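Local atomic coordinates of transmembrane protease (Mus musculus, PDB entry 2E7V), a protein that is a membrane-anchored protease that probably cleaves proteins as a serine endopeptidase, represented here by its SEA domain. Residues H8-I13 and K61-G66; A39-E44 and I55-V60. One frame throughout, in Å; residues are numbered along the deposited sequence.

In the fold
Both interactions draw on strand 54-65, the edge strand next to 68-78, but they use different lengths and faces of it. Interaction 1 is a surface contact of polar groups: it reaches over the intervening strand 68-78 to strand 4-14, on the sheet face turned from the helices. Interaction 2 lies partly buried, where helix 28-46 packs against 55-60 through methyl groups and one bridging water. Their centres stand about 15 Å apart, yet they meet where Phe-11 CE2 comes 4.3 Å from Ile-41 CD1, on the helix-bearing face. Along the chain, interaction 2 is nested inside the loop that interaction 1 closes.

Interaction 1: H8-I13 and K61-G66; sequences HSSFQI and KLRKEG
Arg-63 and Ser-10 meet above a strand that lies between their own: their CA atoms are 9.2 Å apart, and a long side chain is needed to cross the gap. From CB the chain of Arg-63 leaves strand 54-65 with CG set beside the backbone N (chi1 -71°), and through CG and CD its aliphatic part runs over the neighbouring strand, touching Val-70. A bend at chi3 (-65°) then swings the guanidinium group toward strand 4-14. NE, the first polar atom on the way, forms a salt bridge with Asp-72 of the middle strand. Beyond CZ the two terminal nitrogens part. NH1 reaches forward along its own strand to Glu-65, two residues on, giving a salt bridge of 3.3 Å to OE1. This bond is nearly straight at the hydrogen (174°), close to the guanidinium plane, and meets the carboxylate on its anti side. NH2 goes across to Ser-10, coming within 3.2 Å of OG and 3.7 Å of CB, both at the edge of the group. The serine hydroxyl is itself hydrogen-bonded to Asp-72, whose two oxygens therefore serve Ser-10 and Arg-63. A small hydroxyl suits this place, since it can fit beside the arginine while holding the aspartate. With an alanine at Arg-63, Asp-72 and Glu-65 would probably be left without the positive charge between them, their carboxylates freer to turn. A row of polar side chains crossing three neighbouring antiparallel strands here belongs to the helix-free face of the ferredoxin-like alpha/beta sandwich of SEA domains.

Interaction 2: A39-E44 and I55-V60; sequences AMITDE and IRTHVV
Thr-57 carries the strand side of this contact, facing Ile-41 and Thr-42 on helix 28-46. Just ahead of it, Ile-55 and Arg-56 both face Lys-76 of the adjacent strand, a classic beta bulge. At Thr-57 itself the backbone N gives its hydrogen to a water 3.0 Å away. That water in turn donates to Thr-42 OG1 at 2.8 Å, joining strand to helix. The Thr-42 hydroxyl also donates a hydrogen bond to the Glu-38 carbonyl, one turn earlier in the helix, and so OG1 is held by two bonds, one donated and one accepted. The side chain of Thr-57 is divided by its chi1 of -172°, which sets OG1 opposite the backbone N, where it is hydrogen-bonded to the carbonyl of Val-74 in the neighbouring strand. CG2 is left to face the helix. This methyl lies 3.6 Å from Thr-42 OG1 and 3.9 Å from Ile-41 CG2, and the Ile-41 side chain crosses that of Thr-57 at about a right angle. Threonine suits the spot because one branch serves the sheet while the other packs against the helix. Here the SEA domain's alpha/beta sandwich shows its layering: helix 28-46 packs on one face of the sheet. Isoleucine suits its place at Ile-41, its CG2 branch meeting the threonine while the buried residue also touches Ile-107 of the far edge strand. Next along, His-58 points away from 39-44, though its side chain touches Glu-38 of the same helix; its backbone is bonded to Val-74. Val-59 offers its N to the outer edge, where Glu-38 OE1 accepts it, while its branched side chain rests on Ser-34 and Ile-37. At Val-60 the backbone pairs with Asp-72, and the side chain lies against Asp-72 and Val-74.

Interaction 1: H8-I13 and K61-G66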
loop_
_atom_site.group_PDB
_atom_site.type_symbol
_atom_site.label_atom_id
_atom_site.label_comp_id
_atom_site.label_asym_id
_atom_site.label_seq_id
_atom_site.Cartn_x
_atom_site.Cartn_y
_atom_site.Cartn_z
ATOM N N HIS A 8 8.964 -4.195 3.325
ATOM C CA HIS A 8 7.696 -4.825 3.004
ATOM C C HIS A 8 6.750 -4.686 4.176
ATOM O O HIS A 8 7.184 -4.590 5.326
ATOM C CB HIS A 8 7.885 -6.311 2.650
ATOM C CG HIS A 8 8.307 -7.175 3.800
ATOM N ND1 HIS A 8 9.620 -7.297 4.199
ATOM C CD2 HIS A 8 7.585 -7.963 4.633
ATOM C CE1 HIS A 8 9.690 -8.122 5.229
ATOM N NE2 HIS A 8 8.467 -8.540 5.513
ATOM N N SER A 9 5.456 -4.655 3.874
ATOM C CA SER A 9 4.432 -4.543 4.893
ATOM C C SER A 9 3.160 -5.189 4.379
ATOM O O SER A 9 3.002 -5.412 3.170
ATOM C CB SER A 9 4.153 -3.070 5.207
ATOM O OG SER A 9 5.366 -2.347 5.326
ATOM N N SER A 10 2.261 -5.505 5.305
ATOM C CA SER A 10 0.968 -6.073 4.954
ATOM C C SER A 10 -0.022 -4.946 5.212
ATOM O O SER A 10 -0.183 -4.488 6.350
ATOM C CB SER A 10 0.644 -7.276 5.834
ATOM O OG SER A 10 1.523 -8.351 5.554
ATOM N N PHE A 11 -0.654 -4.477 4.146
ATOM C CA PHE A 11 -1.604 -3.382 4.235
ATOM C C PHE A 11 -3.036 -3.862 4.179
ATOM O O PHE A 11 -3.407 -4.649 3.299
ATOM C CB PHE A 11 -1.435 -2.422 3.062
ATOM C CG PHE A 11 -0.146 -1.669 3.057
ATOM C CD1 PHE A 11 -0.036 -0.449 3.732
ATOM C CD2 PHE A 11 0.942 -2.138 2.329
ATOM C CE1 PHE A 11 1.153 0.295 3.668
ATOM C CE2 PHE A 11 2.119 -1.410 2.264
ATOM C CZ PHE A 11 2.224 -0.183 2.936
ATOM N N GLN A 12 -3.851 -3.367 5.092
ATOM C CA GLN A 12 -5.265 -3.711 5.062
ATOM C C GLN A 12 -5.820 -2.965 3.838
ATOM O O GLN A 12 -5.629 -1.756 3.708
ATOM C CB GLN A 12 -5.962 -3.221 6.335
ATOM C CG GLN A 12 -5.668 -4.050 7.580
ATOM C CD GLN A 12 -4.846 -3.301 8.612
ATOM O OE1 GLN A 12 -3.613 -3.386 8.633
ATOM N NE2 GLN A 12 -5.527 -2.551 9.474
ATOM N N ILE A 13 -6.493 -3.673 2.937
ATOM C CA ILE A 13 -7.043 -3.030 1.748
ATOM C C ILE A 13 -8.508 -2.734 2.031
ATOM O O ILE A 13 -9.377 -3.590 1.878
ATOM C CB ILE A 13 -6.884 -3.939 0.497
ATOM C CG1 ILE A 13 -5.401 -4.309 0.313
ATOM C CG2 ILE A 13 -7.394 -3.218 -0.751
ATOM C CD1 ILE A 13 -4.437 -3.094 0.269
ATOM N N LYS A 61 1.426 -10.375 -3.106
ATOM C CA LYS A 61 0.243 -11.210 -3.028
ATOM C C LYS A 61 -0.881 -10.560 -2.247
ATOM O O LYS A 61 -0.657 -9.670 -1.414
ATOM C CB LYS A 61 0.573 -12.586 -2.447
ATOM C CG LYS A 61 0.486 -12.730 -0.954
ATOM C CD LYS A 61 0.411 -14.213 -0.607
ATOM C CE LYS A 61 -0.769 -14.880 -1.317
ATOM N NZ LYS A 61 -0.857 -16.355 -1.077
ATOM N N LEU A 62 -2.097 -10.983 -2.567
ATOM C CA LEU A 62 -3.301 -10.488 -1.920
ATOM C C LEU A 62 -3.793 -11.631 -1.068
ATOM O O LEU A 62 -3.977 -12.746 -1.551
ATOM C CB LEU A 62 -4.364 -10.124 -2.959
ATOM C CG LEU A 62 -3.996 -8.937 -3.848
ATOM C CD1 LEU A 62 -5.071 -8.722 -4.911
ATOM C CD2 LEU A 62 -3.825 -7.691 -2.978
ATOM N N ARG A 63 -3.989 -11.365 0.209
ATOM C CA ARG A 63 -4.444 -12.410 1.092
ATOM C C ARG A 63 -5.795 -12.067 1.649
ATOM O O ARG A 63 -6.195 -10.904 1.702
ATOM C CB ARG A 63 -3.427 -12.640 2.229
ATOM C CG ARG A 63 -2.147 -13.304 1.753
ATOM C CD ARG A 63 -1.147 -13.575 2.877
ATOM N NE ARG A 63 -0.640 -12.344 3.478
ATOM C CZ ARG A 63 -1.158 -11.759 4.554
ATOM N NH1 ARG A 63 -2.207 -12.292 5.168
ATOM N NH2 ARG A 63 -0.618 -10.641 5.023
ATOM N N LYS A 64 -6.511 -13.104 2.039
ATOM C CA LYS A 64 -7.819 -12.948 2.629
ATOM C C LYS A 64 -7.689 -13.042 4.143
ATOM O O LYS A 64 -7.108 -13.987 4.668
ATOM C CB LYS A 64 -8.748 -14.046 2.108
ATOM C CG LYS A 64 -9.905 -14.391 3.028
ATOM C CD LYS A 64 -10.719 -15.555 2.470
ATOM C CE LYS A 64 -9.822 -16.732 2.093
ATOM N NZ LYS A 64 -8.867 -17.086 3.190
ATOM N N GLU A 65 -8.201 -12.034 4.836
ATOM C CA GLU A 65 -8.208 -12.005 6.295
ATOM C C GLU A 65 -9.646 -11.660 6.645
ATOM O O GLU A 65 -10.128 -10.574 6.312
ATOM C CB GLU A 65 -7.246 -10.943 6.842
ATOM C CG GLU A 65 -5.781 -11.357 6.768
ATOM C CD GLU A 65 -4.867 -10.485 7.616
ATOM O OE1 GLU A 65 -3.659 -10.796 7.683
ATOM O OE2 GLU A 65 -5.348 -9.497 8.212
ATOM N N GLY A 66 -10.333 -12.588 7.306
ATOM C CA GLY A 66 -11.730 -12.364 7.625
ATOM C C GLY A 66 -12.414 -12.450 6.275
ATOM O O GLY A 66 -12.287 -13.461 5.584
#

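Interaction 2: A39-E44 and I55-V60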
loop_
_atom_site.group_PDB
_atom_site.type_symbol
_atom_site.label_atom_id
_atom_site.label_comp_id
_atom_site.label_asym_id
_atom_site.label_seq_id
_atom_site.Cartn_x
_atom_site.Cartn_y
_atom_site.Cartn_z
ATOM N N ALA A 39 0.095 1.870 -7.874
ATOM C CA ALA A 39 0.056 3.239 -8.369
ATOM C C ALA A 39 -0.069 4.220 -7.212
ATOM O O ALA A 39 0.561 5.277 -7.214
ATOM C CB ALA A 39 -1.119 3.414 -9.315
ATOM N N MET A 40 -0.895 3.869 -6.235
ATOM C CA MET A 40 -1.123 4.711 -5.069
ATOM C C MET A 40 0.158 4.894 -4.272
ATOM O O MET A 40 0.530 6.017 -3.920
ATOM C CB MET A 40 -2.223 4.110 -4.181
ATOM C CG MET A 40 -3.629 4.201 -4.803
ATOM S SD MET A 40 -4.940 3.553 -3.754
ATOM C CE MET A 40 -4.876 4.749 -2.426
ATOM N N ILE A 41 0.830 3.790 -3.978
ATOM C CA ILE A 41 2.075 3.841 -3.220
ATOM C C ILE A 41 3.127 4.626 -4.003
ATOM O O ILE A 41 3.832 5.474 -3.436
ATOM C CB ILE A 41 2.585 2.411 -2.901
ATOM C CG1 ILE A 41 1.656 1.759 -1.872
ATOM C CG2 ILE A 41 4.015 2.459 -2.365
ATOM C CD1 ILE A 41 1.896 0.261 -1.683
ATOM N N THR A 42 3.214 4.368 -5.303
ATOM C CA THR A 42 4.185 5.064 -6.152
ATOM C C THR A 42 3.935 6.575 -6.137
ATOM O O THR A 42 4.870 7.360 -5.974
ATOM C CB THR A 42 4.133 4.546 -7.611
ATOM O OG1 THR A 42 4.447 3.142 -7.629
ATOM C CG2 THR A 42 5.141 5.293 -8.495
ATOM N N ASP A 43 2.676 6.978 -6.304
ATOM C CA ASP A 43 2.324 8.400 -6.292
ATOM C C ASP A 43 2.700 9.072 -4.959
ATOM O O ASP A 43 3.199 10.196 -4.948
ATOM C CB ASP A 43 0.824 8.590 -6.528
ATOM C CG ASP A 43 0.415 8.340 -7.970
ATOM O OD1 ASP A 43 -0.792 8.124 -8.205
ATOM O OD2 ASP A 43 1.285 8.370 -8.868
ATOM N N GLU A 44 2.452 8.395 -3.841
ATOM C CA GLU A 44 2.779 8.977 -2.540
ATOM C C GLU A 44 4.275 9.244 -2.388
ATOM O O GLU A 44 4.682 10.327 -1.963
ATOM C CB GLU A 44 2.319 8.067 -1.398
ATOM C CG GLU A 44 0.816 7.970 -1.233
ATOM C CD GLU A 44 0.146 9.325 -1.136
ATOM O OE1 GLU A 44 0.705 10.225 -0.469
ATOM O OE2 GLU A 44 -0.948 9.486 -1.721
ATOM N N ILE A 55 12.458 3.542 -5.699
ATOM C CA ILE A 55 12.658 2.980 -7.031
ATOM C C ILE A 55 11.365 2.424 -7.596
ATOM O O ILE A 55 10.919 2.857 -8.655
ATOM C CB ILE A 55 13.730 1.864 -7.037
ATOM C CG1 ILE A 55 15.084 2.455 -6.640
ATOM C CG2 ILE A 55 13.841 1.251 -8.452
ATOM C CD1 ILE A 55 16.202 1.450 -6.595
ATOM N N ARG A 56 10.762 1.466 -6.892
ATOM C CA ARG A 56 9.503 0.887 -7.344
ATOM C C ARG A 56 8.888 -0.019 -6.282
ATOM O O ARG A 56 9.548 -0.430 -5.317
ATOM C CB ARG A 56 9.709 0.088 -8.632
ATOM C CG ARG A 56 10.637 -1.092 -8.457
ATOM C CD ARG A 56 10.822 -1.889 -9.735
ATOM N NE ARG A 56 12.116 -2.554 -9.688
ATOM C CZ ARG A 56 13.250 -2.004 -10.106
ATOM N NH1 ARG A 56 13.243 -0.785 -10.618
ATOM N NH2 ARG A 56 14.393 -2.665 -9.987
ATOM N N THR A 57 7.614 -0.333 -6.473
ATOM C CA THR A 57 6.890 -1.180 -5.539
ATOM C C THR A 57 6.066 -2.235 -6.264
ATOM O O THR A 57 5.789 -2.131 -7.465
ATOM C CB THR A 57 5.946 -0.338 -4.668
ATOM O OG1 THR A 57 5.387 -1.149 -3.629
ATOM C CG2 THR A 57 4.816 0.241 -5.515
ATOM N N HIS A 58 5.677 -3.265 -5.527
ATOM C CA HIS A 58 4.868 -4.310 -6.116
ATOM C C HIS A 58 4.205 -5.176 -5.071
ATOM O O HIS A 58 4.789 -5.497 -4.026
ATOM C CB HIS A 58 5.705 -5.168 -7.075
ATOM C CG HIS A 58 6.635 -6.128 -6.400
ATOM N ND1 HIS A 58 6.388 -7.483 -6.344
ATOM C CD2 HIS A 58 7.836 -5.940 -5.801
ATOM C CE1 HIS A 58 7.398 -8.089 -5.743
ATOM N NE2 HIS A 58 8.290 -7.176 -5.403
ATOM N N VAL A 59 2.956 -5.510 -5.359
ATOM C CA VAL A 59 2.147 -6.356 -4.506
ATOM C C VAL A 59 2.655 -7.784 -4.745
ATOM O O VAL A 59 2.627 -8.278 -5.873
ATOM C CB VAL A 59 0.649 -6.228 -4.904
ATOM C CG1 VAL A 59 -0.184 -7.300 -4.225
ATOM C CG2 VAL A 59 0.136 -4.839 -4.542
ATOM N N VAL A 60 3.145 -8.431 -3.690
ATOM C CA VAL A 60 3.658 -9.794 -3.818
ATOM C C VAL A 60 2.510 -10.783 -3.753
ATOM O O VAL A 60 2.604 -11.897 -4.260
ATOM C CB VAL A 60 4.683 -10.118 -2.719
ATOM C CG1 VAL A 60 5.852 -9.157 -2.814
ATOM C CG2 VAL A 60 4.034 -10.038 -1.368
HETATM O O HOH W 1 6.357 1.308 -8.617
#